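Local coordinates for protein transcriptional regulator, TetR family (Agrobacterium tumefaciens, PDB 2G7S) that probably binds operator DNA as a dimeric, all-helical transcriptional regulator of the TetR family and controls transcription there, at residues A[29-34]-A[43-48]; A[16-21]-A[61-66]. One frame throughout, in Å; residues are numbered along the deposited sequence. Where two conformers were deposited one is given.

Interaction 1 joins helices 31-38 and 42-48, the two helices of the helix-turn-helix by TetR-family topology, and interaction 2 joins helix 6-24 to helix 52-77. Both segments of interaction 1 fall between the two segments of interaction 2 in sequence. Their centres lie about 15 Å apart, with interaction 1 farther from the centre of the chain, at about 24 Å against 9 Å. They also touch directly: Phe29 packs on Leu20 and Ile21, and Cys16 SG lies against Ile34. Interaction 1 thus belongs to the presumed DNA-reading end, while interaction 2 ties helix 6-24 to the long helix that runs on from that end toward the C-terminal region.

Interaction 1: A[29-34]-A[43-48]; sequences FSYADI and ASIHHH
Two first torsions bring Tyr31 and Ile45 together: Tyr31 CG stands anti to its carbonyl carbon (chi1 -80°), which swings the ring across to helix 42-48, while on Ile45 the CG2 methyl is the branch anti to the backbone N and CG1 carries CD1 on to Ile34. The Ile45 CG2 methyl sits over one face of the phenol ring, 3.7 Å from the Tyr31 ring centroid and 21° off its normal, a CH-pi contact displaced toward the CE2 side. Tyr31 CE2 is the ring atom closest to Ile45 CG2, at 3.5 Å. The CG1-CD1 branch of Ile45 passes alongside Tyr31 CB, with Ile45 CD1 3.8 Å from Tyr31 CB and 3.8 Å from Ile34 CG2; one isoleucine thus fills the angle between two residues a helical turn apart.

His46 reaches the same tyrosine from another direction. Its imidazole lays one face against Tyr31 CE2, with His46 NE2 3.5 Å from that carbon, and the two ring planes are turned 55° to each other at a centroid separation of 4.8 Å. Leu55 of helix 52-77 touches both Tyr31 and Ile34, and Lys52 also packs on Tyr31.

The start of helix 31-38 is fixed by a capping box: Asp33 N donates to Ser30 OG, and Ser30 N donates back to Asp33 OD2 over 3.0 Å. Tyr31 is the first residue after that cap, in the first turn of the helix. This is the helix-turn-helix of a TetR-type regulator, in which the second helix is expected to read DNA. With no hydrogen bond between the two segments, their packing rests on shape fit and apolar burial rather than on directional bonds, with His46 at the exposed border.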
ATOM      1  N   PHE A  29       5.665  11.016 -12.768  1.00 14.96           N
ATOM      2  CA  PHE A  29       6.762  11.346 -13.706  1.00 15.92           C
ATOM      3  C   PHE A  29       6.207  11.591 -15.083  1.00 16.22           C
ATOM      4  O   PHE A  29       5.107  11.144 -15.407  1.00 16.27           O
ATOM      5  CB  PHE A  29       7.838  10.256 -13.716  1.00 17.32           C
ATOM      6  CG  PHE A  29       7.401   9.009 -14.389  1.00 15.07           C
ATOM      7  CD1 PHE A  29       7.765   8.805 -15.715  1.00 15.10           C
ATOM      8  CD2 PHE A  29       6.544   8.053 -13.775  1.00 16.33           C
ATOM      9  CE1 PHE A  29       7.363   7.693 -16.445  1.00 16.07           C
ATOM     10  CE2 PHE A  29       6.117   6.964 -14.526  1.00 18.45           C
ATOM     11  CZ  PHE A  29       6.515   6.735 -15.826  1.00 18.76           C
ATOM     12  N   SER A  30       6.998  12.332 -15.877  1.00 17.01           N
ATOM     13  CA  SER A  30       6.607  12.691 -17.220  1.00 17.08           C
ATOM     14  C   SER A  30       7.756  12.275 -18.159  1.00 15.00           C
ATOM     15  O   SER A  30       8.909  11.996 -17.735  1.00 14.80           O
ATOM     16  CB  SER A  30       6.496  14.199 -17.400  1.00 19.82           C
ATOM     17  OG  SER A  30       7.711  14.828 -17.029  1.00 22.72           O
ATOM     18  N   TYR A  31       7.473  12.350 -19.453  1.00 14.76           N
ATOM     19  CA  TYR A  31       8.583  12.170 -20.416  1.00 12.38           C
ATOM     20  C   TYR A  31       9.625  13.265 -20.247  1.00 13.00           C
ATOM     21  O   TYR A  31      10.821  12.985 -20.429  1.00 14.15           O
ATOM     22  CB  TYR A  31       8.050  12.189 -21.871  1.00 14.99           C
ATOM     23  CG  TYR A  31       7.444  10.894 -22.316  1.00 14.39           C
ATOM     24  CD1 TYR A  31       7.044   9.905 -21.377  1.00 16.12           C
ATOM     25  CD2 TYR A  31       7.319  10.594 -23.677  1.00 16.20           C
ATOM     26  CE1 TYR A  31       6.483   8.712 -21.822  1.00 15.97           C
ATOM     27  CE2 TYR A  31       6.782   9.389 -24.131  1.00 15.02           C
ATOM     28  CZ  TYR A  31       6.357   8.458 -23.191  1.00 17.86           C
ATOM     29  OH  TYR A  31       5.852   7.276 -23.625  1.00 20.26           O
ATOM     30  N   ALA A  32       9.218  14.477 -19.822  1.00 13.74           N
ATOM     31  CA  ALA A  32      10.269  15.510 -19.563  1.00 14.18           C
ATOM     32  C   ALA A  32      11.297  15.070 -18.482  1.00 13.24           C
ATOM     33  O   ALA A  32      12.514  15.384 -18.518  1.00 14.88           O
ATOM     34  CB  ALA A  32       9.668  16.846 -19.181  1.00 15.45           C
ATOM     35  N   ASP A  33      10.805  14.340 -17.472  1.00 12.55           N
ATOM     36  CA  ASP A  33      11.684  13.900 -16.406  1.00 12.35           C
ATOM     37  C   ASP A  33      12.626  12.850 -16.975  1.00 13.34           C
ATOM     38  O   ASP A  33      13.830  12.827 -16.627  1.00 13.45           O
ATOM     39  CB  ASP A  33      10.829  13.225 -15.293  1.00 13.57           C
ATOM     40  CG  ASP A  33       9.959  14.207 -14.521  1.00 16.10           C
ATOM     41  OD1 ASP A  33      10.308  15.435 -14.458  1.00 18.57           O
ATOM     42  OD2 ASP A  33       8.916  13.769 -14.017  1.00 21.16           O
ATOM     43  N   ILE A  34      12.097  11.963 -17.818  1.00 10.51           N
ATOM     44  CA  ILE A  34      12.970  10.953 -18.448  1.00 10.40           C
ATOM     45  C   ILE A  34      14.040  11.653 -19.317  1.00 10.88           C
ATOM     46  O   ILE A  34      15.220  11.283 -19.258  1.00 13.48           O
ATOM     47  CB  ILE A  34      12.159   9.986 -19.328  1.00  9.92           C
ATOM     48  CG1 ILE A  34      11.232   9.145 -18.400  1.00 13.22           C
ATOM     49  CG2 ILE A  34      13.107   9.048 -20.059  1.00 11.76           C
ATOM     50  CD1 ILE A  34      10.216   8.297 -19.150  1.00 14.32           C
ATOM     51  N   ALA A  43      10.704  13.470 -28.495  1.00 20.49           N
ATOM     52  CA  ALA A  43      10.313  12.690 -29.671  1.00 19.61           C
ATOM     53  C   ALA A  43      10.993  11.335 -29.718  1.00 19.61           C
ATOM     54  O   ALA A  43      10.425  10.368 -30.182  1.00 20.11           O
ATOM     55  CB  ALA A  43      10.627  13.463 -30.965  1.00 22.58           C
ATOM     56  N   SER A  44      12.230  11.275 -29.221  1.00 16.90           N
ATOM     57  CA  SER A  44      12.955  10.036 -29.227  1.00 15.98           C
ATOM     58  C   SER A  44      12.313   9.011 -28.280  1.00 13.88           C
ATOM     59  O   SER A  44      12.318   7.815 -28.581  1.00 14.99           O
ATOM     60  CB  SER A  44      14.420  10.285 -28.815  1.00 17.69           C
ATOM     61  OG  SER A  44      15.030  11.087 -29.796  1.00 22.13           O
ATOM     62  N   ILE A  45      11.790   9.465 -27.148  1.00 11.91           N
ATOM     63  CA  ILE A  45      11.091   8.547 -26.242  1.00 11.77           C
ATOM     64  C   ILE A  45       9.922   7.880 -26.973  1.00 12.47           C
ATOM     65  O   ILE A  45       9.736   6.674 -26.934  1.00 12.35           O
ATOM     66  CB  ILE A  45      10.621   9.183 -24.957  1.00 12.69           C
ATOM     67  CG1 ILE A  45      11.818   9.847 -24.252  1.00 13.33           C
ATOM     68  CG2 ILE A  45       9.993   8.118 -24.064  1.00 13.28           C
ATOM     69  CD1 ILE A  45      11.404  10.739 -23.039  1.00 15.96           C
ATOM     70  N   HIS A  46       9.173   8.687 -27.708  1.00 12.39           N
ATOM     71  CA  HIS A  46       8.061   8.137 -28.476  1.00 15.55           C
ATOM     72  C   HIS A  46       8.454   7.162 -29.555  1.00 16.80           C
ATOM     73  O   HIS A  46       7.635   6.287 -29.926  1.00 17.76           O
ATOM     74  CB  HIS A  46       7.257   9.288 -29.119  1.00 16.11           C
ATOM     75  CG  HIS A  46       6.511  10.108 -28.130  1.00 16.91           C
ATOM     76  ND1 HIS A  46       5.258   9.755 -27.687  1.00 22.40           N
ATOM     77  CD2 HIS A  46       6.825  11.272 -27.495  1.00 19.74           C
ATOM     78  CE1 HIS A  46       4.822  10.670 -26.830  1.00 22.04           C
ATOM     79  NE2 HIS A  46       5.751  11.599 -26.695  1.00 22.16           N
ATOM     80  N   HIS A  47       9.645   7.292 -30.147  0.50 16.29           N
ATOM     81  CA  HIS A  47      10.055   6.273 -31.138  0.50 17.29           C
ATOM     82  C   HIS A  47      10.141   4.900 -30.444  0.50 15.30           C
ATOM     83  O   HIS A  47       9.737   3.846 -30.987  0.50 14.28           O
ATOM     84  CB  HIS A  47      11.414   6.641 -31.773  0.50 18.09           C
ATOM     85  CG  HIS A  47      11.405   7.916 -32.578  0.50 21.72           C
ATOM     86  ND1 HIS A  47      12.446   8.822 -32.546  0.50 27.01           N
ATOM     87  CD2 HIS A  47      10.513   8.412 -33.472  0.50 25.84           C
ATOM     88  CE1 HIS A  47      12.181   9.840 -33.346  0.50 26.55           C
ATOM     89  NE2 HIS A  47      11.020   9.608 -33.938  0.50 26.76           N
ATOM     90  N   HIS A  48      10.651   4.907 -29.208  0.50 13.13           N
ATOM     91  CA  HIS A  48      10.844   3.656 -28.473  0.50 13.05           C
ATOM     92  C   HIS A  48       9.553   3.057 -27.873  0.50 13.38           C
ATOM     93  O   HIS A  48       9.429   1.844 -27.771  0.50 13.12           O
ATOM     94  CB  HIS A  48      11.867   3.892 -27.347  0.50 12.48           C
ATOM     95  CG  HIS A  48      13.263   4.031 -27.842  0.50 11.96           C
ATOM     96  ND1 HIS A  48      13.992   2.958 -28.307  0.50 14.09           N
ATOM     97  CD2 HIS A  48      14.050   5.122 -27.982  0.50 15.42           C
ATOM     98  CE1 HIS A  48      15.182   3.387 -28.705  0.50 14.95           C
ATOM     99  NE2 HIS A  48      15.238   4.697 -28.525  0.50 14.81           N
TER

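Interaction 2: A[16-21]-A[61-66]; sequences CARTLI and SQYRQE
Arg18 reaches across to Gln62, Tyr63 and Glu66 where helix 6-24 crosses helix 52-77 in the TetR-type all-helical fold. The short segments run nearly perpendicular, at 85°, and their axes stay 11.9 Å apart, a gap bridged by Arg18 from one side and by Gln62 and Glu66 from the other. From CB, directed at the other helix, the Arg18 chain goes out through CG anti to the backbone N and stays extended at chi2; the bend comes at chi3 (-47°), about the CG-CD bond, and sets the guanidinium against the partner helix.

CZ then lies above the backbone of Tyr63, whose CA covers one guanidinium face. Arg18 NH1 comes to the edge of the tyrosine ring, 3.7 Å from Tyr63 CD1, with the guanidinium and ring planes almost at right angles. The same nitrogen donates to Glu66 OE1 over 3.0 Å, forming the salt bridge; NH1 lies above the Glu66 carboxylate plane, while OE1 stays close to the guanidinium plane. NH2 is shared: it makes a weak bond to Glu66 OE2 and a hydrogen bond to Gln62 OE1.

Gln62 and Glu66 are one helical turn apart, so the guanidinium edge is gripped by two successive turns while Tyr63 backs its face. Around the arginine, His101 and Val105 add packing, and Val105 also touches Tyr63, bringing helix 105-110 into the junction. The bond from Arg18 NH2 to Gln62 OE1 measures 3.2 Å, with the donor tilted 29° from the amide's carbonyl plane.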
ATOM      1  N   CYS A  16      15.276   4.240 -16.090  1.00 12.15           N
ATOM      2  CA  CYS A  16      14.905   5.549 -15.520  1.00 11.77           C
ATOM      3  C   CYS A  16      13.447   5.557 -15.065  1.00 11.56           C
ATOM      4  O   CYS A  16      13.130   5.927 -13.933  1.00 13.17           O
ATOM      5  CB  CYS A  16      15.158   6.663 -16.576  1.00 11.65           C
ATOM      6  SG  CYS A  16      14.520   8.240 -16.048  1.00 14.32           S
ATOM      7  N   ALA A  17      12.552   5.114 -15.943  1.00 11.24           N
ATOM      8  CA  ALA A  17      11.133   5.126 -15.602  1.00 11.34           C
ATOM      9  C   ALA A  17      10.870   4.209 -14.384  1.00 10.73           C
ATOM     10  O   ALA A  17      10.017   4.528 -13.533  1.00 12.09           O
ATOM     11  CB  ALA A  17      10.336   4.661 -16.769  1.00 11.59           C
ATOM     12  N   ARG A  18      11.587   3.113 -14.294  1.00 11.44           N
ATOM     13  CA  ARG A  18      11.368   2.211 -13.116  1.00 12.78           C
ATOM     14  C   ARG A  18      11.753   2.986 -11.836  1.00 12.07           C
ATOM     15  O   ARG A  18      11.021   2.947 -10.829  1.00 12.35           O
ATOM     16  CB  ARG A  18      12.185   0.951 -13.251  1.00 13.93           C
ATOM     17  CG  ARG A  18      11.673   0.018 -12.136  1.00 19.18           C
ATOM     18  CD  ARG A  18      12.233  -1.279 -11.871  1.00 24.34           C
ATOM     19  NE  ARG A  18      12.430  -2.070 -13.047  1.00 23.61           N
ATOM     20  CZ  ARG A  18      12.967  -3.309 -12.996  1.00 21.89           C
ATOM     21  NH1 ARG A  18      13.305  -3.814 -11.802  1.00 24.39           N
ATOM     22  NH2 ARG A  18      13.189  -3.984 -14.135  1.00 19.44           N
ATOM     23  N   THR A  19      12.904   3.657 -11.831  1.00 12.23           N
ATOM     24  CA  THR A  19      13.294   4.363 -10.623  1.00 12.26           C
ATOM     25  C   THR A  19      12.292   5.462 -10.293  1.00 12.28           C
ATOM     26  O   THR A  19      11.897   5.624  -9.139  1.00 12.58           O
ATOM     27  CB  THR A  19      14.703   4.948 -10.856  1.00 13.51           C
ATOM     28  OG1 THR A  19      15.579   3.850 -11.096  1.00 17.24           O
ATOM     29  CG2 THR A  19      15.180   5.753  -9.680  1.00 17.48           C
ATOM     30  N   LEU A  20      11.807   6.174 -11.316  1.00 11.69           N
ATOM     31  CA  LEU A  20      10.850   7.263 -11.051  1.00 11.91           C
ATOM     32  C   LEU A  20       9.510   6.715 -10.528  1.00 10.69           C
ATOM     33  O   LEU A  20       8.879   7.312  -9.658  1.00 11.41           O
ATOM     34  CB  LEU A  20      10.595   8.165 -12.306  1.00 12.39           C
ATOM     35  CG  LEU A  20      11.908   8.813 -12.869  1.00 14.46           C
ATOM     36  CD1 LEU A  20      11.529   9.583 -14.116  1.00 14.10           C
ATOM     37  CD2 LEU A  20      12.513   9.737 -11.778  1.00 18.07           C
ATOM     38  N   ILE A  21       9.035   5.604 -11.123  1.00 10.10           N
ATOM     39  CA  ILE A  21       7.744   5.090 -10.746  1.00  9.99           C
ATOM     40  C   ILE A  21       7.754   4.572  -9.284  1.00  8.99           C
ATOM     41  O   ILE A  21       6.702   4.642  -8.580  1.00 10.02           O
ATOM     42  CB  ILE A  21       7.262   4.050 -11.755  1.00 10.73           C
ATOM     43  CG1 ILE A  21       5.801   4.119 -12.030  1.00 14.24           C
ATOM     44  CG2 ILE A  21       7.946   2.732 -11.568  1.00 14.16           C
ATOM     45  CD1 ILE A  21       5.329   3.318 -13.259  1.00 15.31           C
ATOM     46  N   SER A  61       6.301  -5.554 -17.104  1.00  9.32           N
ATOM     47  CA  SER A  61       6.585  -6.940 -17.553  1.00 10.25           C
ATOM     48  C   SER A  61       8.059  -7.317 -17.223  1.00 11.11           C
ATOM     49  O   SER A  61       8.333  -8.441 -16.720  1.00 12.86           O
ATOM     50  CB  SER A  61       6.366  -7.007 -19.085  1.00 12.32           C
ATOM     51  OG  SER A  61       6.684  -8.279 -19.546  1.00 16.91           O
ATOM     52  N   GLN A  62       8.986  -6.379 -17.401  1.00 11.62           N
ATOM     53  CA  GLN A  62      10.420  -6.668 -17.129  1.00 11.70           C
ATOM     54  C   GLN A  62      10.596  -6.823 -15.604  1.00 12.00           C
ATOM     55  O   GLN A  62      11.397  -7.675 -15.133  1.00 13.99           O
ATOM     56  CB  GLN A  62      11.251  -5.471 -17.601  1.00 13.47           C
ATOM     57  CG  GLN A  62      12.765  -5.558 -17.323  1.00 18.21           C
ATOM     58  CD  GLN A  62      13.398  -4.270 -17.831  1.00 25.40           C
ATOM     59  OE1 GLN A  62      13.324  -3.198 -17.192  1.00 25.95           O
ATOM     60  NE2 GLN A  62      13.957  -4.343 -19.015  1.00 28.39           N
ATOM     61  N   TYR A  63       9.918  -5.977 -14.823  1.00 11.59           N
ATOM     62  CA  TYR A  63      10.063  -6.045 -13.343  1.00 11.68           C
ATOM     63  C   TYR A  63       9.552  -7.443 -12.875  1.00 12.03           C
ATOM     64  O   TYR A  63      10.157  -8.079 -12.002  1.00 12.19           O
ATOM     65  CB  TYR A  63       9.169  -4.945 -12.701  1.00 12.72           C
ATOM     66  CG  TYR A  63       9.035  -5.177 -11.230  1.00 11.22           C
ATOM     67  CD1 TYR A  63      10.058  -4.742 -10.348  1.00 15.89           C
ATOM     68  CD2 TYR A  63       7.880  -5.793 -10.697  1.00 11.85           C
ATOM     69  CE1 TYR A  63       9.927  -4.949  -8.975  1.00 15.05           C
ATOM     70  CE2 TYR A  63       7.726  -5.954  -9.276  1.00 11.78           C
ATOM     71  CZ  TYR A  63       8.766  -5.555  -8.455  1.00 14.52           C
ATOM     72  OH  TYR A  63       8.718  -5.734  -7.058  1.00 15.65           O
ATOM     73  N   ARG A  64       8.429  -7.895 -13.415  0.50 11.66           N
ATOM     74  CA  ARG A  64       7.899  -9.179 -12.994  0.50 12.03           C
ATOM     75  C   ARG A  64       8.888 -10.271 -13.411  0.50 13.54           C
ATOM     76  O   ARG A  64       9.226 -11.144 -12.597  0.50 13.45           O
ATOM     77  CB  ARG A  64       6.551  -9.418 -13.597  0.50 11.38           C
ATOM     78  CG  ARG A  64       5.515  -8.495 -12.980  0.50  9.41           C
ATOM     79  CD  ARG A  64       4.198  -8.716 -13.742  0.50 11.91           C
ATOM     80  NE  ARG A  64       3.733 -10.081 -13.496  0.50 10.50           N
ATOM     81  CZ  ARG A  64       2.928 -10.768 -14.313  0.50 13.50           C
ATOM     82  NH1 ARG A  64       2.453 -10.241 -15.463  0.50 12.45           N
ATOM     83  NH2 ARG A  64       2.595 -12.022 -13.986  0.50 16.07           N
ATOM     84  N   GLN A  65       9.392 -10.215 -14.641  1.00 15.04           N
ATOM     85  CA  GLN A  65      10.347 -11.267 -15.116  1.00 18.27           C
ATOM     86  C   GLN A  65      11.497 -11.366 -14.113  1.00 17.26           C
ATOM     87  O   GLN A  65      11.853 -12.504 -13.641  1.00 17.29           O
ATOM     88  CB  GLN A  65      10.868 -10.940 -16.555  1.00 18.66           C
ATOM     89  CG  GLN A  65       9.929 -11.228 -17.699  1.00 24.33           C
ATOM     90  CD  GLN A  65      10.575 -10.900 -19.048  1.00 28.27           C
ATOM     91  OE1 GLN A  65      11.193  -9.821 -19.228  1.00 36.05           O
ATOM     92  NE2 GLN A  65      10.418 -11.805 -20.008  1.00 37.37           N
ATOM     93  N   GLU A  66      12.035 -10.223 -13.688  1.00 14.81           N
ATOM     94  CA  GLU A  66      13.126 -10.201 -12.746  1.00 16.69           C
ATOM     95  C   GLU A  66      12.652 -10.700 -11.389  1.00 15.54           C
ATOM     96  O   GLU A  66      13.411 -11.382 -10.671  1.00 17.42           O
ATOM     97  CB  GLU A  66      13.659  -8.775 -12.623  1.00 16.89           C
ATOM     98  CG  GLU A  66      14.396  -8.341 -13.880  1.00 19.52           C
ATOM     99  CD  GLU A  66      14.744  -6.839 -13.789  1.00 22.40           C
ATOM    100  OE1 GLU A  66      14.755  -6.232 -12.683  1.00 25.69           O
ATOM    101  OE2 GLU A  66      15.001  -6.266 -14.842  1.00 25.14           O
TER